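Local coordinates for protein putative glycosyl hydrolase (Bacteroides thetaiotaomicron VPI-5482, PDB 3K11) that is of unknown function but is probably a hydrolase of the glycosyl hydrolase family 88 type, whose natural substrate remains to be established, at residues A[182-187]-A[195-200]; A[180-183]-A[189-192]; A[335-340]-A[407-412]; A[274-279]-A[342-347]. One frame throughout, in Å; residues are numbered along the deposited sequence.

Contact 1 (A[182-187]-A[195-200]); sequences YRLADG and QRNTLW
The hydroxyl of Tyr-182 donates to the side-chain oxygen of Asn-197, with OH and OD1 2.6 Å apart. The bond uses a lone pair in the carbonyl plane. OD1 lies at the edge of the phenol, near the ring plane, and the ring and amide planes are 36° apart. Tyr-182 reaches it because its CG is anti to the backbone N (chi1 -174°). The other half of the amide is also held. Asn-197 ND2 donates to a water at 2.9 Å, and this water makes a weak bond back to the phenol oxygen. ND2 also donates to Glu-254 OE1. OD1 accepts and ND2 donates, which sets which way round the amide lies.

Beyond the amide the contact is apolar. CD2 of Leu-184 packs on CB of Asn-197 at 3.7 Å, while CD1 of the same leucine meets CD2 of Leu-199 at 3.8 Å. Trp-252 of strand 247-253 and Arg-239 of helix 222-240 touch both leucines. Asn-197 and Thr-198 both face Arg-191, a G1 beta bulge at the start of strand 198-200. With an alanine here the Tyr-182 hydroxyl and Glu-254 would probably lose their amide partner, and that end of the phenol would be held less firmly. The chemistry implies that the hydrogen-bonded amide, with its water, fixes the exposed tyrosine to the bulge, while the buried leucines pack beside it.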
loop_
_atom_site.group_PDB
_atom_site.type_symbol
_atom_site.label_atom_id
_atom_site.label_comp_id
_atom_site.label_asym_id
_atom_site.label_seq_id
_atom_site.Cartn_x
_atom_site.Cartn_y
_atom_site.Cartn_z
ATOM N N TYR A 182 30.441 21.259 7.133
ATOM C CA TYR A 182 30.893 19.919 7.446
ATOM C C TYR A 182 30.547 18.950 6.307
ATOM O O TYR A 182 29.483 19.053 5.664
ATOM C CB TYR A 182 30.214 19.409 8.710
ATOM C CG TYR A 182 30.755 18.068 9.153
ATOM C CD1 TYR A 182 31.991 17.978 9.761
ATOM C CD2 TYR A 182 30.044 16.902 8.980
ATOM C CE1 TYR A 182 32.519 16.753 10.135
ATOM C CE2 TYR A 182 30.561 15.676 9.366
ATOM C CZ TYR A 182 31.813 15.607 9.922
ATOM O OH TYR A 182 32.353 14.421 10.324
ATOM N N ARG A 183 31.480 18.028 6.061
ATOM C CA ARG A 183 31.309 17.021 5.016
ATOM C C ARG A 183 31.782 15.670 5.530
ATOM O O ARG A 183 32.629 15.594 6.427
ATOM C CB ARG A 183 32.169 17.360 3.820
ATOM C CG ARG A 183 31.799 18.667 3.093
ATOM C CD ARG A 183 32.948 19.092 2.317
ATOM N NE ARG A 183 32.839 20.329 1.517
ATOM C CZ ARG A 183 32.759 20.385 0.174
ATOM N NH1 ARG A 183 32.640 19.278 -0.569
ATOM N NH2 ARG A 183 32.787 21.564 -0.437
ATOM N N LEU A 184 31.273 14.614 4.904
ATOM C CA LEU A 184 31.795 13.264 5.098
ATOM C C LEU A 184 33.210 13.193 4.552
ATOM O O LEU A 184 33.669 14.135 3.901
ATOM C CB LEU A 184 30.927 12.229 4.355
ATOM C CG LEU A 184 29.457 12.006 4.748
ATOM C CD1 LEU A 184 28.845 10.838 3.959
ATOM C CD2 LEU A 184 29.294 11.807 6.251
ATOM N N ALA A 185 33.912 12.083 4.790
ATOM C CA ALA A 185 35.294 11.934 4.306
ATOM C C ALA A 185 35.387 12.114 2.785
ATOM O O ALA A 185 36.352 12.718 2.266
ATOM C CB ALA A 185 35.875 10.572 4.724
ATOM N N ASP A 186 34.365 11.641 2.084
ATOM C CA ASP A 186 34.321 11.728 0.642
ATOM C C ASP A 186 33.837 13.069 0.112
ATOM O O ASP A 186 33.683 13.225 -1.094
ATOM C CB ASP A 186 33.501 10.604 0.070
ATOM C CG ASP A 186 32.023 10.779 0.276
ATOM O OD1 ASP A 186 31.561 11.743 0.920
ATOM O OD2 ASP A 186 31.315 9.905 -0.222
ATOM N N GLY A 187 33.604 14.033 0.993
ATOM C CA GLY A 187 33.278 15.399 0.564
ATOM C C GLY A 187 31.792 15.691 0.565
ATOM O O GLY A 187 31.402 16.827 0.381
ATOM N N GLN A 195 22.765 12.702 14.578
ATOM C CA GLN A 195 23.779 11.713 14.825
ATOM C C GLN A 195 25.028 12.172 14.064
ATOM O O GLN A 195 24.945 13.008 13.150
ATOM C CB GLN A 195 23.377 10.345 14.290
ATOM C CG GLN A 195 22.103 9.736 14.918
ATOM C CD GLN A 195 22.264 9.259 16.366
ATOM O OE1 GLN A 195 23.395 9.135 16.881
ATOM N NE2 GLN A 195 21.114 8.986 17.040
ATOM N N ARG A 196 26.172 11.638 14.462
ATOM C CA ARG A 196 27.416 11.887 13.722
ATOM C C ARG A 196 27.268 11.445 12.276
ATOM O O ARG A 196 26.602 10.448 11.980
ATOM C CB ARG A 196 28.572 11.101 14.300
ATOM C CG ARG A 196 29.034 11.558 15.653
ATOM C CD ARG A 196 30.488 11.193 15.845
ATOM N NE ARG A 196 30.918 11.414 17.223
ATOM C CZ ARG A 196 31.075 10.456 18.133
ATOM N NH1 ARG A 196 30.884 9.163 17.842
ATOM N NH2 ARG A 196 31.452 10.792 19.357
ATOM N N ASN A 197 27.886 12.196 11.374
ATOM C CA ASN A 197 27.977 11.829 9.974
ATOM C C ASN A 197 26.647 11.362 9.398
ATOM O O ASN A 197 26.500 10.241 8.881
ATOM C CB ASN A 197 29.084 10.765 9.772
ATOM C CG ASN A 197 30.477 11.384 9.861
ATOM O OD1 ASN A 197 30.611 12.552 10.136
ATOM N ND2 ASN A 197 31.485 10.628 9.550
ATOM N N THR A 198 25.683 12.268 9.505
ATOM C CA THR A 198 24.340 12.055 8.948
ATOM C C THR A 198 24.149 12.864 7.685
ATOM O O THR A 198 24.463 14.051 7.622
ATOM C CB THR A 198 23.263 12.496 9.980
ATOM O OG1 THR A 198 23.445 11.750 11.195
ATOM C CG2 THR A 198 21.884 12.265 9.457
ATOM N N LEU A 199 23.603 12.198 6.668
ATOM C CA LEU A 199 23.161 12.867 5.482
ATOM C C LEU A 199 21.662 13.142 5.615
ATOM O O LEU A 199 20.916 12.257 5.966
ATOM C CB LEU A 199 23.433 12.058 4.235
ATOM C CG LEU A 199 24.879 11.730 3.859
ATOM C CD1 LEU A 199 24.924 10.923 2.520
ATOM C CD2 LEU A 199 25.758 13.040 3.808
ATOM N N TRP A 200 21.286 14.369 5.269
ATOM C CA TRP A 200 19.897 14.828 5.171
ATOM C C TRP A 200 19.557 14.998 3.721
ATOM O O TRP A 200 20.253 15.712 2.992
ATOM C CB TRP A 200 19.770 16.184 5.842
ATOM C CG TRP A 200 19.806 16.153 7.324
ATOM C CD1 TRP A 200 20.811 15.691 8.136
ATOM C CD2 TRP A 200 18.809 16.686 8.171
ATOM N NE1 TRP A 200 20.474 15.882 9.446
ATOM C CE2 TRP A 200 19.259 16.510 9.506
ATOM C CE3 TRP A 200 17.569 17.297 7.936
ATOM C CZ2 TRP A 200 18.520 16.950 10.614
ATOM C CZ3 TRP A 200 16.813 17.700 9.029
ATOM C CH2 TRP A 200 17.305 17.552 10.358
HETATM O O HOH W 1 34.112 11.741 9.183
#

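Contact 2 (A[180-183]-A[189-192]); sequences KEYR and FARN. With EDO (1,2-ethanediol), chain I.
The Tyr-182 ring carries the amide nitrogen of Asn-192 over one face. ND2 sits above the centre of the ring, 3.2 Å from its plane, and the ring and amide planes are 58° apart. The carbonyl O of Ala-190 lies at the ring edge, and the CB of Ala-190 approaches CD2 of Tyr-182 to 3.9 Å. The amide is held from its other end, since Asn-192 OD1 accepts from the backbone N of Asn-197.

Over one face of the Arg-183 guanidinium stands CE1 of Phe-189, 3.8 Å above the plane, with the two planes 51° apart. The extended arginine runs side by side with the phenylalanine. Its NH1 bonds Gly-187 O and forms a salt bridge with Glu-228. Between these pairs, Ala-190 N donates to Tyr-182 O at 3.0 Å, a fairly straight bond (167°), and a single beta bridge joins Arg-183 to Phe-189.

NH1 and NH2 of Arg-191 bind O2 and O1 of a 1,2-ethanediol, probably a crystallisation additive, at 3.1 Å and 2.9 Å. NH2 also pairs with Asp-203. This loop follows helix 167-180 and leads to strand 198-200. Phe-189 touches Ile-177 of that helix and Phe-236 of helix 222-240.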
loop_
_atom_site.group_PDB
_atom_site.type_symbol
_atom_site.label_atom_id
_atom_site.label_comp_id
_atom_site.label_asym_id
_atom_site.label_seq_id
_atom_site.Cartn_x
_atom_site.Cartn_y
_atom_site.Cartn_z
ATOM N N LYS A 180 33.549 25.818 4.592
ATOM C CA LYS A 180 33.303 25.636 6.002
ATOM C C LYS A 180 32.307 24.554 6.389
ATOM O O LYS A 180 32.451 23.922 7.434
ATOM C CB LYS A 180 32.847 26.952 6.564
ATOM C CG LYS A 180 33.923 28.035 6.413
ATOM C CD LYS A 180 33.489 29.287 7.134
ATOM C CE LYS A 180 34.552 30.409 6.997
ATOM N NZ LYS A 180 34.092 31.699 7.655
ATOM N N GLU A 181 31.289 24.356 5.573
ATOM C CA GLU A 181 30.285 23.334 5.850
ATOM C C GLU A 181 30.913 21.958 6.095
ATOM O O GLU A 181 31.793 21.545 5.343
ATOM C CB GLU A 181 29.299 23.250 4.673
ATOM C CG GLU A 181 28.264 22.110 4.738
ATOM C CD GLU A 181 27.511 22.035 6.060
ATOM O OE1 GLU A 181 26.985 23.078 6.527
ATOM O OE2 GLU A 181 27.452 20.938 6.648
ATOM N N TYR A 182 30.441 21.259 7.133
ATOM C CA TYR A 182 30.893 19.919 7.446
ATOM C C TYR A 182 30.547 18.950 6.307
ATOM O O TYR A 182 29.483 19.053 5.664
ATOM C CB TYR A 182 30.214 19.409 8.710
ATOM C CG TYR A 182 30.755 18.068 9.153
ATOM C CD1 TYR A 182 31.991 17.978 9.761
ATOM C CD2 TYR A 182 30.044 16.902 8.980
ATOM C CE1 TYR A 182 32.519 16.753 10.135
ATOM C CE2 TYR A 182 30.561 15.676 9.366
ATOM C CZ TYR A 182 31.813 15.607 9.922
ATOM O OH TYR A 182 32.353 14.421 10.324
ATOM N N ARG A 183 31.480 18.028 6.061
ATOM C CA ARG A 183 31.309 17.021 5.016
ATOM C C ARG A 183 31.782 15.670 5.530
ATOM O O ARG A 183 32.629 15.594 6.427
ATOM C CB ARG A 183 32.169 17.360 3.820
ATOM C CG ARG A 183 31.799 18.667 3.093
ATOM C CD ARG A 183 32.948 19.092 2.317
ATOM N NE ARG A 183 32.839 20.329 1.517
ATOM C CZ ARG A 183 32.759 20.385 0.174
ATOM N NH1 ARG A 183 32.640 19.278 -0.569
ATOM N NH2 ARG A 183 32.787 21.564 -0.437
ATOM N N PHE A 189 28.269 16.859 1.500
ATOM C CA PHE A 189 27.725 17.755 2.542
ATOM C C PHE A 189 26.977 16.905 3.579
ATOM O O PHE A 189 26.113 16.141 3.210
ATOM C CB PHE A 189 26.762 18.777 1.953
ATOM C CG PHE A 189 27.401 19.757 0.984
ATOM C CD1 PHE A 189 28.519 20.473 1.339
ATOM C CD2 PHE A 189 26.801 20.019 -0.249
ATOM C CE1 PHE A 189 29.068 21.415 0.449
ATOM C CE2 PHE A 189 27.352 20.962 -1.115
ATOM C CZ PHE A 189 28.466 21.627 -0.767
ATOM N N ALA A 190 27.285 17.108 4.880
ATOM C CA ALA A 190 26.743 16.283 5.966
ATOM C C ALA A 190 26.468 17.124 7.198
ATOM O O ALA A 190 26.779 18.336 7.246
ATOM C CB ALA A 190 27.748 15.183 6.315
ATOM N N ARG A 191 25.868 16.479 8.189
ATOM C CA ARG A 191 25.593 17.083 9.496
ATOM C C ARG A 191 26.035 16.143 10.581
ATOM O O ARG A 191 26.182 14.944 10.359
ATOM C CB ARG A 191 24.104 17.379 9.668
ATOM C CG ARG A 191 23.515 18.173 8.539
ATOM C CD ARG A 191 22.212 18.786 8.919
ATOM N NE ARG A 191 21.518 19.278 7.734
ATOM C CZ ARG A 191 20.305 19.811 7.747
ATOM N NH1 ARG A 191 19.649 19.952 8.882
ATOM N NH2 ARG A 191 19.744 20.194 6.615
ATOM N N ASN A 192 26.221 16.688 11.773
ATOM C CA ASN A 192 26.465 15.862 12.959
ATOM C C ASN A 192 25.232 15.876 13.893
ATOM O O ASN A 192 25.322 15.545 15.068
ATOM C CB ASN A 192 27.757 16.312 13.643
ATOM C CG ASN A 192 28.951 15.874 12.876
ATOM O OD1 ASN A 192 29.134 14.678 12.636
ATOM N ND2 ASN A 192 29.736 16.836 12.411
HETATM C C1 EDO I . 16.223 21.985 6.461
HETATM O O1 EDO I . 17.246 21.392 5.669
HETATM C C2 EDO I . 16.155 21.227 7.772
HETATM O O2 EDO I . 17.148 21.771 8.609
#

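Contact 3 (A[335-340]-A[407-412]); sequences CLAHAI and GAEMIR
Glu-409 lays its CG against CB of Ala-337, 3.7 Å away. The contact joins helix 326-342 to helix 400-416, two members of the helical barrel expected for the six-hairpin glycosidase clan. The two short helical segments run in roughly the same direction. Their axes come within 8.6 Å and cross at 34°. The small Ala-337 is consistent with this close approach, and the selenium of Met-410 (selenomethionine) also reaches its CB, at 4.1 Å.

The polar end of Glu-409 meets His-338. The glutamate has CG anti to the backbone N (chi1 -156°) and then bends at chi2, which brings the carboxylate to the edge of the His-338 ring. ND1 of His-338 donates to OE2 of Glu-409 at 3.0 Å. The donor lies above the carboxylate plane, but the oxygen is near the plane of the imidazole. Ring and carboxylate planes are 70° apart.

Both acidic and basic ends have further partners. Asn-341 ND2 shares Glu-409 OE2, and Asp-280 OD1 bonds to His-338 NE2. An imidazole set between two carboxylates would tend to favour its protonated form. OE2 of Glu-409 also rests just 3.3 Å from CA of His-338.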
loop_
_atom_site.group_PDB
_atom_site.type_symbol
_atom_site.label_atom_id
_atom_site.label_comp_id
_atom_site.label_asym_id
_atom_site.label_seq_id
_atom_site.Cartn_x
_atom_site.Cartn_y
_atom_site.Cartn_z
ATOM N N CYS A 335 8.248 20.660 -10.596
ATOM C CA CYS A 335 9.240 19.823 -11.245
ATOM C C CYS A 335 8.711 19.157 -12.500
ATOM O O CYS A 335 9.423 19.022 -13.476
ATOM C CB CYS A 335 9.727 18.746 -10.312
ATOM S SG CYS A 335 10.715 19.477 -8.952
ATOM N N LEU A 336 7.480 18.679 -12.427
ATOM C CA LEU A 336 6.886 17.963 -13.549
ATOM C C LEU A 336 6.618 18.894 -14.712
ATOM O O LEU A 336 6.987 18.580 -15.862
ATOM C CB LEU A 336 5.625 17.232 -13.103
ATOM C CG LEU A 336 5.781 16.068 -12.140
ATOM C CD1 LEU A 336 4.380 15.649 -11.593
ATOM C CD2 LEU A 336 6.610 14.856 -12.750
ATOM N N ALA A 337 6.033 20.065 -14.444
ATOM C CA ALA A 337 5.771 21.038 -15.524
ATOM C C ALA A 337 7.090 21.469 -16.159
ATOM O O ALA A 337 7.189 21.594 -17.392
ATOM C CB ALA A 337 5.014 22.236 -14.972
ATOM N N HIS A 338 8.102 21.713 -15.321
ATOM C CA HIS A 338 9.415 22.155 -15.812
ATOM C C HIS A 338 10.056 21.104 -16.740
ATOM O O HIS A 338 10.555 21.426 -17.821
ATOM C CB HIS A 338 10.342 22.417 -14.641
ATOM C CG HIS A 338 11.623 23.075 -15.024
ATOM N ND1 HIS A 338 11.651 24.339 -15.576
ATOM C CD2 HIS A 338 12.916 22.668 -14.924
ATOM C CE1 HIS A 338 12.911 24.666 -15.840
ATOM N NE2 HIS A 338 13.700 23.684 -15.430
ATOM N N ALA A 339 10.009 19.850 -16.285
ATOM C CA ALA A 339 10.606 18.730 -17.016
ATOM C C ALA A 339 9.880 18.534 -18.352
ATOM O O ALA A 339 10.510 18.196 -19.342
ATOM C CB ALA A 339 10.548 17.433 -16.189
ATOM N N ILE A 340 8.562 18.747 -18.381
ATOM C CA ILE A 340 7.834 18.675 -19.649
ATOM C C ILE A 340 8.258 19.826 -20.550
ATOM O O ILE A 340 8.576 19.603 -21.751
ATOM C CB ILE A 340 6.290 18.735 -19.468
ATOM C CG1 ILE A 340 5.777 17.493 -18.708
ATOM C CG2 ILE A 340 5.600 18.807 -20.851
ATOM C CD1 ILE A 340 4.345 17.668 -18.055
ATOM N N GLY A 407 3.016 27.528 -10.096
ATOM C CA GLY A 407 2.080 28.339 -10.870
ATOM C C GLY A 407 2.770 28.937 -12.055
ATOM O O GLY A 407 2.272 28.876 -13.171
ATOM N N ALA A 408 3.932 29.529 -11.811
ATOM C CA ALA A 408 4.711 30.122 -12.899
ATOM C C ALA A 408 4.982 29.129 -14.017
ATOM O O ALA A 408 4.850 29.459 -15.195
ATOM C CB ALA A 408 6.038 30.647 -12.365
ATOM N N GLU A 409 5.352 27.913 -13.638
ATOM C CA GLU A 409 5.705 26.887 -14.595
ATOM C C GLU A 409 4.475 26.284 -15.264
ATOM O O GLU A 409 4.480 25.955 -16.482
ATOM C CB GLU A 409 6.549 25.791 -13.907
ATOM C CG GLU A 409 7.411 25.015 -14.858
ATOM C CD GLU A 409 8.523 25.826 -15.502
ATOM O OE1 GLU A 409 8.866 26.886 -14.997
ATOM O OE2 GLU A 409 9.017 25.375 -16.530
HETATM N N MSE A 410 3.388 26.191 -14.523
HETATM C CA MSE A 410 2.119 25.790 -15.139
HETATM C C MSE A 410 1.653 26.779 -16.197
HETATM O O MSE A 410 1.130 26.374 -17.255
HETATM C CB MSE A 410 1.010 25.599 -14.081
HETATM C CG MSE A 410 1.122 24.371 -13.216
HETATM SE SE MSE A 410 1.007 22.743 -14.166
HETATM C CE MSE A 410 -0.566 23.049 -15.177
ATOM N N ILE A 411 1.876 28.066 -15.989
ATOM C CA ILE A 411 1.514 29.058 -17.012
ATOM C C ILE A 411 2.295 28.797 -18.299
ATOM O O ILE A 411 1.694 28.786 -19.392
ATOM C CB ILE A 411 1.699 30.515 -16.492
ATOM C CG1 ILE A 411 0.616 30.806 -15.436
ATOM C CG2 ILE A 411 1.701 31.604 -17.659
ATOM C CD1 ILE A 411 0.919 32.026 -14.472
ATOM N N ARG A 412 3.609 28.564 -18.175
ATOM C CA ARG A 412 4.436 28.210 -19.339
ATOM C C ARG A 412 3.878 26.976 -20.025
ATOM O O ARG A 412 3.689 26.958 -21.240
ATOM C CB ARG A 412 5.872 27.912 -18.919
ATOM C CG ARG A 412 6.792 27.445 -20.054
ATOM C CD ARG A 412 7.257 28.597 -20.862
ATOM N NE ARG A 412 8.452 29.224 -20.291
ATOM C CZ ARG A 412 8.845 30.477 -20.539
ATOM N NH1 ARG A 412 8.127 31.300 -21.319
ATOM N NH2 ARG A 412 9.956 30.933 -19.974
#

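Contact 4 (A[274-279]-A[342-347]); sequences TACELL and KGWIDA
The short loop between helices 326-342 and 347-362 supplies this contact. It opens with a Schellman motif, where Gly-343 has a positive phi (83°), and ends with Asp-346 as N-cap of the next helix. Between them, Trp-344 sends its indole onto helix 265-281.

The six-membered ring does the touching. CH2 of Trp-344 meets CB of Leu-279 at 3.5 Å, and CD1 of Leu-279 lies over the same ring system, offset toward its rim. Lys-342 CB covers the opposite face, 3.4 Å above the plane. At the edge, the carbonyl O of Cys-276 comes to 3.8 Å from CH2. The sulfur SG of Cys-276 also sits edge-on, 4.1 Å from CZ3, a sulfur-aromatic contact. No direct hydrogen bond crosses. A water bridges instead, donating to Leu-279 O at 2.8 Å and accepting a weak bond from Lys-342 NZ.

His-338 sets its ring nearly perpendicular to the indole of Trp-344, while Met-293 and Arg-289 of helix 289-304 touch it. A serine here would probably open a gap beside Leu-279 and remove the indole edge from Cys-276. Such a buried anchor in the turn of a helical hairpin suits the alpha/alpha barrel of this clan.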
loop_
_atom_site.group_PDB
_atom_site.type_symbol
_atom_site.label_atom_id
_atom_site.label_comp_id
_atom_site.label_asym_id
_atom_site.label_seq_id
_atom_site.Cartn_x
_atom_site.Cartn_y
_atom_site.Cartn_z
ATOM N N THR A 274 16.295 19.598 -6.801
ATOM C CA THR A 274 17.753 19.629 -7.008
ATOM C C THR A 274 18.139 19.125 -8.386
ATOM O O THR A 274 18.951 19.733 -9.096
ATOM C CB THR A 274 18.466 18.754 -5.966
ATOM O OG1 THR A 274 18.187 19.293 -4.677
ATOM C CG2 THR A 274 19.976 18.774 -6.170
ATOM N N ALA A 275 17.557 18.001 -8.792
ATOM C CA ALA A 275 17.805 17.481 -10.142
ATOM C C ALA A 275 17.426 18.510 -11.202
ATOM O O ALA A 275 18.162 18.711 -12.158
ATOM C CB ALA A 275 17.049 16.173 -10.329
ATOM N N CYS A 276 16.271 19.183 -11.055
ATOM C CA CYS A 276 15.890 20.252 -11.987
ATOM C C CYS A 276 16.876 21.404 -11.976
ATOM O O CYS A 276 17.265 21.858 -13.035
ATOM C CB CYS A 276 14.485 20.788 -11.662
ATOM S SG CYS A 276 13.149 19.597 -11.971
ATOM N N GLU A 277 17.283 21.877 -10.795
ATOM C CA GLU A 277 18.234 22.973 -10.734
ATOM C C GLU A 277 19.578 22.637 -11.382
ATOM O O GLU A 277 20.199 23.480 -12.061
ATOM C CB GLU A 277 18.445 23.390 -9.300
ATOM C CG GLU A 277 17.224 24.045 -8.621
ATOM C CD GLU A 277 16.991 25.456 -9.053
ATOM O OE1 GLU A 277 16.267 25.649 -10.039
ATOM O OE2 GLU A 277 17.443 26.374 -8.339
ATOM N N LEU A 278 20.044 21.415 -11.156
ATOM C CA LEU A 278 21.306 20.927 -11.722
ATOM C C LEU A 278 21.200 20.711 -13.218
ATOM O O LEU A 278 22.061 21.147 -13.971
ATOM C CB LEU A 278 21.739 19.644 -11.001
ATOM C CG LEU A 278 23.051 18.994 -11.418
ATOM C CD1 LEU A 278 24.178 19.995 -11.359
ATOM C CD2 LEU A 278 23.349 17.737 -10.553
ATOM N N LEU A 279 20.120 20.071 -13.656
ATOM C CA LEU A 279 19.908 19.873 -15.081
ATOM C C LEU A 279 19.663 21.186 -15.880
ATOM O O LEU A 279 19.919 21.261 -17.103
ATOM C CB LEU A 279 18.836 18.806 -15.317
ATOM C CG LEU A 279 19.212 17.387 -14.962
ATOM C CD1 LEU A 279 17.967 16.566 -14.894
ATOM C CD2 LEU A 279 20.262 16.781 -15.927
ATOM N N LYS A 342 10.992 21.448 -20.518
ATOM C CA LYS A 342 12.392 21.253 -20.945
ATOM C C LYS A 342 12.612 20.108 -21.892
ATOM O O LYS A 342 13.690 19.975 -22.424
ATOM C CB LYS A 342 13.321 21.072 -19.725
ATOM C CG LYS A 342 13.395 22.271 -18.845
ATOM C CD LYS A 342 14.281 23.414 -19.414
ATOM C CE LYS A 342 15.733 23.191 -19.183
ATOM N NZ LYS A 342 16.486 24.454 -19.434
ATOM N N GLY A 343 11.611 19.279 -22.116
ATOM C CA GLY A 343 11.731 18.116 -22.976
ATOM C C GLY A 343 12.335 16.913 -22.284
ATOM O O GLY A 343 12.750 15.992 -22.965
ATOM N N TRP A 344 12.408 16.912 -20.948
ATOM C CA TRP A 344 13.006 15.798 -20.199
ATOM C C TRP A 344 12.066 14.621 -19.970
ATOM O O TRP A 344 12.509 13.475 -19.912
ATOM C CB TRP A 344 13.503 16.265 -18.842
ATOM C CG TRP A 344 14.472 17.376 -18.894
ATOM C CD1 TRP A 344 15.285 17.732 -19.900
ATOM C CD2 TRP A 344 14.775 18.252 -17.802
ATOM N NE1 TRP A 344 16.062 18.808 -19.523
ATOM C CE2 TRP A 344 15.747 19.144 -18.237
ATOM C CE3 TRP A 344 14.285 18.371 -16.508
ATOM C CZ2 TRP A 344 16.258 20.124 -17.416
ATOM C CZ3 TRP A 344 14.776 19.362 -15.683
ATOM C CH2 TRP A 344 15.736 20.243 -16.150
ATOM N N ILE A 345 10.771 14.898 -19.853
ATOM C CA ILE A 345 9.751 13.862 -19.673
ATOM C C ILE A 345 8.568 14.130 -20.578
ATOM O O ILE A 345 8.394 15.197 -21.153
ATOM C CB ILE A 345 9.341 13.713 -18.147
ATOM C CG1 ILE A 345 8.453 14.887 -17.676
ATOM C CG2 ILE A 345 10.574 13.461 -17.245
ATOM C CD1 ILE A 345 8.018 14.843 -16.177
ATOM N N ASP A 346 7.772 13.092 -20.758
ATOM C CA ASP A 346 6.702 13.073 -21.716
ATOM C C ASP A 346 5.468 13.853 -21.313
ATOM O O ASP A 346 4.934 13.706 -20.206
ATOM C CB ASP A 346 6.324 11.610 -21.936
ATOM C CG ASP A 346 5.432 11.408 -23.105
ATOM O OD1 ASP A 346 5.919 11.451 -24.284
ATOM O OD2 ASP A 346 4.236 11.185 -22.832
ATOM N N ALA A 347 4.982 14.681 -22.232
ATOM C CA ALA A 347 3.822 15.535 -21.947
ATOM C C ALA A 347 2.525 14.741 -21.813
ATOM O O ALA A 347 1.680 15.088 -20.991
ATOM C CB ALA A 347 3.690 16.629 -23.013
HETATM O O HOH W 2 18.960 22.496 -19.442
#

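Overall arrangement
Contacts 1 and 2 belong to one peripheral region, with centres 5 Å apart. They share Tyr-182 and Arg-183 and join through the loop after helix 167-180, where Thr-198 N makes a backbone hydrogen bond to Arg-191 O. Contacts 3 and 4 lie deeper, among packed helices, with centres 10 Å apart. Contact 3 uses the last turns of helix 326-342 and contact 4 the loop that follows it; Ala-339 O and Trp-344 N form a probable hydrogen bond between them. The two pairs do not touch; contacts 1 and 3 are 33 Å apart between centres. The chemistry follows the place. The outer pair mixes polar groups with some apolar packing. Contact 3 buries a histidine-carboxylate bond, and contact 4 is mainly apolar.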